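PDB 1STZ: heat-inducible transcription repressor HrcA from Thermotoga maritima, which probably represses class I heat shock genes (the grpE-dnaK-dnaJ and groELS operons) by binding DNA. Local coordinates for residues P154-E157 / D158-I161; R196-T199 / V200-L204. One frame throughout, in Å; residues are numbered along the deposited sequence.

Contact 1: P154-E157 / D158-I161; sequences PVSE and DYLI
V155 and Y159 meet across a tight chain reversal, and the backbone bonds here converge on a single acceptor. V155 N donates to Y159 O at 3.1 Å, from above the carbonyl plane, and Y159 O also takes a weaker but almost straight bond from S156 N (176°). Two consecutive residues thus face one partner, as in a classic beta bulge, directly beyond the non-hydrogen-bonded antiparallel pair P154 and L160.

A side chain supplies the second set of polar contacts. The hydroxyl of S156 sits between its own N and C (chi1 67°), turned in under the reversal, where S156 OG accepts from D158 N at 3.2 Å and, weakly, from Y159 N. S156 OG also lies 3.5 Å from Y159 CD1. With an alanine in place of S156, the D158 amide would probably lose its mate inside the turn and the reversal gain freedom to flex.

Apolar contacts fall to the two branches of V155. CG2 of V155 presses on Y159 CB at 3.4 Å, and CG1 of V155 reaches the end of the I161 chain, 3.7 Å from I161 CD1. V155 also packs on I153 of the second subunit, and its carbonyl accepts from R149 of that subunit; P154 and L160 rest on W184 of helix 184-195.

With E157 and D158 both near helical backbone angles, the whole is a beta-hairpin: a type I turn over S156-Y159, held from inside by an ST turn, S156 OG to D158 N, joins strand 149-154 to strand 159-166 where it meets the second subunit.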
ATOM      1  N   PRO A 154      28.431  -9.810  16.261  1.00 22.66           N
ATOM      2  CA  PRO A 154      29.312  -8.680  15.931  1.00 23.46           C
ATOM      3  C   PRO A 154      29.261  -8.328  14.436  1.00 24.00           C
ATOM      4  O   PRO A 154      29.680  -9.148  13.624  1.00 24.13           O
ATOM      5  CB  PRO A 154      30.719  -9.174  16.323  1.00 23.20           C
ATOM      6  CG  PRO A 154      30.542 -10.539  16.916  1.00 22.85           C
ATOM      7  CD  PRO A 154      29.183 -11.023  16.617  1.00 22.73           C
ATOM      8  N   VAL A 155      28.743  -7.150  14.089  1.00 24.60           N
ATOM      9  CA  VAL A 155      28.735  -6.696  12.694  1.00 24.93           C
ATOM     10  C   VAL A 155      29.992  -5.913  12.337  1.00 25.32           C
ATOM     11  O   VAL A 155      30.398  -5.914  11.183  1.00 26.01           O
ATOM     12  CB  VAL A 155      27.472  -5.888  12.325  1.00 25.29           C
ATOM     13  CG1 VAL A 155      26.235  -6.755  12.473  1.00 25.54           C
ATOM     14  CG2 VAL A 155      27.333  -4.607  13.147  1.00 25.28           C
ATOM     15  N   SER A 156      30.623  -5.264  13.313  1.00 25.23           N
ATOM     16  CA  SER A 156      31.958  -4.687  13.106  1.00 24.98           C
ATOM     17  C   SER A 156      32.690  -4.507  14.434  1.00 24.77           C
ATOM     18  O   SER A 156      32.206  -4.952  15.476  1.00 25.04           O
ATOM     19  CB  SER A 156      31.858  -3.349  12.358  1.00 24.96           C
ATOM     20  OG  SER A 156      31.214  -2.368  13.148  1.00 25.04           O
ATOM     21  N   GLU A 157      33.859  -3.866  14.389  1.00 24.26           N
ATOM     22  CA  GLU A 157      34.572  -3.452  15.598  1.00 24.09           C
ATOM     23  C   GLU A 157      33.673  -2.584  16.481  1.00 23.47           C
ATOM     24  O   GLU A 157      33.722  -2.690  17.705  1.00 23.64           O
ATOM     25  CB  GLU A 157      35.853  -2.670  15.253  1.00 24.11           C
ATOM     26  CG  GLU A 157      37.061  -3.534  14.902  1.00 25.37           C
ATOM     27  CD  GLU A 157      38.268  -2.724  14.436  1.00 26.54           C
ATOM     28  OE1 GLU A 157      38.079  -1.671  13.788  1.00 28.20           O
ATOM     29  OE2 GLU A 157      39.416  -3.138  14.712  1.00 27.53           O
ATOM     30  N   ASP A 158      32.845  -1.745  15.854  1.00 22.62           N
ATOM     31  CA  ASP A 158      32.053  -0.738  16.561  1.00 21.88           C
ATOM     32  C   ASP A 158      30.651  -1.165  16.969  1.00 20.80           C
ATOM     33  O   ASP A 158      30.077  -0.571  17.871  1.00 20.56           O
ATOM     34  CB  ASP A 158      31.935   0.525  15.704  1.00 22.13           C
ATOM     35  CG  ASP A 158      33.280   1.099  15.328  1.00 22.91           C
ATOM     36  OD1 ASP A 158      34.215   1.023  16.156  1.00 24.07           O
ATOM     37  OD2 ASP A 158      33.499   1.633  14.223  1.00 25.26           O
ATOM     38  N   TYR A 159      30.094  -2.184  16.317  1.00 19.67           N
ATOM     39  CA  TYR A 159      28.682  -2.508  16.494  1.00 18.41           C
ATOM     40  C   TYR A 159      28.388  -3.985  16.743  1.00 17.74           C
ATOM     41  O   TYR A 159      29.027  -4.869  16.199  1.00 16.88           O
ATOM     42  CB  TYR A 159      27.890  -2.018  15.276  1.00 18.48           C
ATOM     43  CG  TYR A 159      28.022  -0.531  15.014  1.00 17.49           C
ATOM     44  CD1 TYR A 159      28.718  -0.054  13.906  1.00 17.79           C
ATOM     45  CD2 TYR A 159      27.456   0.398  15.878  1.00 16.66           C
ATOM     46  CE1 TYR A 159      28.841   1.310  13.667  1.00 17.24           C
ATOM     47  CE2 TYR A 159      27.578   1.760  15.647  1.00 17.00           C
ATOM     48  CZ  TYR A 159      28.264   2.209  14.542  1.00 17.16           C
ATOM     49  OH  TYR A 159      28.378   3.557  14.320  1.00 19.65           O
ATOM     50  N   LEU A 160      27.372  -4.218  17.556  1.00 17.55           N
ATOM     51  CA  LEU A 160      26.902  -5.546  17.922  1.00 17.84           C
ATOM     52  C   LEU A 160      25.395  -5.577  17.755  1.00 17.37           C
ATOM     53  O   LEU A 160      24.735  -4.607  18.090  1.00 17.00           O
ATOM     54  CB  LEU A 160      27.237  -5.793  19.396  1.00 18.32           C
ATOM     55  CG  LEU A 160      27.252  -7.215  19.951  1.00 19.59           C
ATOM     56  CD1 LEU A 160      28.246  -7.322  21.113  1.00 19.98           C
ATOM     57  CD2 LEU A 160      25.880  -7.642  20.407  1.00 20.94           C
ATOM     58  N   ILE A 161      24.833  -6.676  17.263  1.00 16.88           N
ATOM     59  CA  ILE A 161      23.387  -6.816  17.258  1.00 16.94           C
ATOM     60  C   ILE A 161      22.925  -7.908  18.213  1.00 16.70           C
ATOM     61  O   ILE A 161      23.312  -9.065  18.097  1.00 16.97           O
ATOM     62  CB  ILE A 161      22.832  -7.042  15.822  1.00 17.31           C
ATOM     63  CG1 ILE A 161      23.046  -5.781  14.981  1.00 18.23           C
ATOM     64  CG2 ILE A 161      21.346  -7.352  15.886  1.00 17.15           C
ATOM     65  CD1 ILE A 161      22.796  -5.963  13.504  1.00 20.06           C
TER

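Contact 2: R196-T199 / V200-L204; sequences RGRT and VGEVL
Through R198 and T199 the backbone runs extended, and at V200 it turns helical, which makes T199 the N-cap of helix 200-205. T199 and E202 close a capping box, a textbook way of satisfying amides in a helix's first turn. A chi1 of 71° leaves T199 OG1 flanked by both backbone neighbours of its CA and aimed at the first-turn amides, and OG1 receives E202 N over 3.1 Å; the same OG1 is hydrogen-bonded to the R143 carbonyl, so the cap is itself positioned by a neighbouring loop. In return, the E202 side chain reaches back, and OE1 accepts T199 N at 3.1 Å. The T199 carbonyl adds two weak bonds, to E202 N and V203 N, that lead into regular helix pairing.

R198 extends the box by a salt bridge. Its chain bends at chi2 and chi3, swinging the guanidinium round to lie across the E202 side chain, and it grips side-on: R198 NE meets E202 OE1 at 3.0 Å, and R198 NH2 meets E202 OE2 at 3.1 Å. Both oxygens lie close to the guanidinium plane, yet the nitrogens come from above the carboxylate plane; the two groups are turned 69° apart, far from the coplanar form of such a pair. Held by R198 and lying beside a helix N terminus, the E202 carboxylate is likely to be stabilised as the anion. R198 and V203 also pack on I208.

Most of the gripping falls on one atom: E202 OE1 takes R198 NE from one face of the carboxylate plane and T199 N from the other, and a water bound to the carbonyl oxygen of G197 donates to it over 3.0 Å.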
ATOM      1  N   ARG A 196      18.168 -19.392  28.147  1.00 20.75           N
ATOM      2  CA  ARG A 196      17.495 -20.374  27.305  1.00 21.15           C
ATOM      3  C   ARG A 196      16.618 -21.295  28.141  1.00 21.17           C
ATOM      4  O   ARG A 196      17.089 -21.878  29.100  1.00 21.45           O
ATOM      5  CB  ARG A 196      18.559 -21.199  26.581  1.00 21.45           C
ATOM      6  CG  ARG A 196      18.062 -22.168  25.553  1.00 22.45           C
ATOM      7  CD  ARG A 196      19.208 -22.853  24.817  1.00 23.98           C
ATOM      8  NE  ARG A 196      19.533 -22.190  23.552  1.00 25.99           N
ATOM      9  CZ  ARG A 196      20.551 -22.533  22.768  1.00 27.70           C
ATOM     10  NH1 ARG A 196      21.370 -23.525  23.111  1.00 26.01           N
ATOM     11  NH2 ARG A 196      20.749 -21.882  21.627  1.00 29.37           N
ATOM     12  N   GLY A 197      15.347 -21.423  27.782  1.00 21.38           N
ATOM     13  CA  GLY A 197      14.408 -22.202  28.581  1.00 21.59           C
ATOM     14  C   GLY A 197      13.663 -21.377  29.622  1.00 21.36           C
ATOM     15  O   GLY A 197      12.650 -21.818  30.159  1.00 22.26           O
ATOM     16  N   ARG A 198      14.155 -20.173  29.897  1.00 20.59           N
ATOM     17  CA  ARG A 198      13.508 -19.253  30.824  1.00 19.69           C
ATOM     18  C   ARG A 198      12.595 -18.353  30.033  1.00 19.19           C
ATOM     19  O   ARG A 198      12.809 -18.156  28.844  1.00 19.60           O
ATOM     20  CB  ARG A 198      14.561 -18.440  31.556  1.00 19.37           C
ATOM     21  CG  ARG A 198      15.678 -19.314  32.063  1.00 20.56           C
ATOM     22  CD  ARG A 198      15.976 -19.219  33.517  1.00 21.59           C
ATOM     23  NE  ARG A 198      14.809 -19.241  34.395  1.00 21.39           N
ATOM     24  CZ  ARG A 198      14.913 -19.305  35.714  1.00 21.71           C
ATOM     25  NH1 ARG A 198      16.109 -19.383  36.278  1.00 22.22           N
ATOM     26  NH2 ARG A 198      13.832 -19.307  36.478  1.00 21.56           N
ATOM     27  N   THR A 199      11.569 -17.807  30.673  1.00 18.48           N
ATOM     28  CA  THR A 199      10.622 -16.934  29.977  1.00 17.98           C
ATOM     29  C   THR A 199      10.981 -15.456  30.122  1.00 17.38           C
ATOM     30  O   THR A 199      11.749 -15.090  30.982  1.00 17.21           O
ATOM     31  CB  THR A 199       9.172 -17.191  30.434  1.00 18.12           C
ATOM     32  OG1 THR A 199       8.973 -16.706  31.763  1.00 18.06           O
ATOM     33  CG2 THR A 199       8.881 -18.691  30.536  1.00 18.50           C
ATOM     34  N   VAL A 200      10.441 -14.622  29.240  1.00 17.43           N
ATOM     35  CA  VAL A 200      10.636 -13.181  29.309  1.00 17.25           C
ATOM     36  C   VAL A 200      10.022 -12.680  30.617  1.00 16.80           C
ATOM     37  O   VAL A 200      10.567 -11.792  31.245  1.00 16.65           O
ATOM     38  CB  VAL A 200      10.011 -12.463  28.103  1.00 17.07           C
ATOM     39  CG1 VAL A 200      10.097 -10.939  28.251  1.00 17.01           C
ATOM     40  CG2 VAL A 200      10.704 -12.899  26.804  1.00 17.98           C
ATOM     41  N   GLY A 201       8.909 -13.279  31.028  1.00 16.81           N
ATOM     42  CA  GLY A 201       8.258 -12.956  32.302  1.00 16.49           C
ATOM     43  C   GLY A 201       9.153 -13.192  33.505  1.00 16.17           C
ATOM     44  O   GLY A 201       9.152 -12.425  34.455  1.00 15.90           O
ATOM     45  N   GLU A 202       9.946 -14.250  33.459  1.00 16.16           N
ATOM     46  CA  GLU A 202      10.906 -14.510  34.521  1.00 16.31           C
ATOM     47  C   GLU A 202      11.993 -13.441  34.608  1.00 16.17           C
ATOM     48  O   GLU A 202      12.380 -13.048  35.714  1.00 14.48           O
ATOM     49  CB  GLU A 202      11.527 -15.891  34.347  1.00 16.47           C
ATOM     50  CG  GLU A 202      10.560 -17.008  34.698  1.00 18.28           C
ATOM     51  CD  GLU A 202      11.190 -18.384  34.587  1.00 20.12           C
ATOM     52  OE1 GLU A 202      11.976 -18.614  33.636  1.00 18.09           O
ATOM     53  OE2 GLU A 202      10.892 -19.235  35.452  1.00 21.11           O
ATOM     54  N   VAL A 203      12.480 -12.984  33.448  1.00 16.42           N
ATOM     55  CA  VAL A 203      13.469 -11.898  33.381  1.00 17.04           C
ATOM     56  C   VAL A 203      12.885 -10.580  33.943  1.00 17.69           C
ATOM     57  O   VAL A 203      13.538  -9.891  34.723  1.00 16.98           O
ATOM     58  CB  VAL A 203      14.010 -11.682  31.924  1.00 17.16           C
ATOM     59  CG1 VAL A 203      15.026 -10.547  31.890  1.00 17.64           C
ATOM     60  CG2 VAL A 203      14.648 -12.962  31.384  1.00 16.32           C
ATOM     61  N   LEU A 204      11.655 -10.253  33.555  1.00 18.92           N
ATOM     62  CA  LEU A 204      10.993  -9.009  33.991  1.00 20.32           C
ATOM     63  C   LEU A 204      10.765  -8.971  35.506  1.00 20.56           C
ATOM     64  O   LEU A 204      10.841  -7.919  36.125  1.00 20.43           O
ATOM     65  CB  LEU A 204       9.645  -8.843  33.299  1.00 20.34           C
ATOM     66  CG  LEU A 204       9.677  -8.449  31.824  1.00 23.03           C
ATOM     67  CD1 LEU A 204       8.331  -8.764  31.151  1.00 23.62           C
ATOM     68  CD2 LEU A 204       9.992  -6.966  31.684  1.00 25.26           C
TER
HETATM   69  O   HOH W   1      10.684 -21.081  32.432  1.00 61.22           O

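After the N-terminal helices and strand 134-138, the chain enters strand 149-154, which contact 1 turns back into strand 159-166; strand 169-177 then completes this three-stranded antiparallel sheet. Helix 184-195 follows, and contact 2 starts helix 200-205 just after it. The contacts therefore come in series, contact 1 closing a hairpin turn, contact 2 capping the first turn of a helix, neither enclosing nor crossing the other. The centres of contacts 1 and 2 are 25 Å apart. Helix 184-195 links them: W184 near its start lies against the hairpin of 154-161, while the segment 196-199 beyond its end pairs with I147, just ahead of the first hairpin strand. Only contact 1 touches the second subunit.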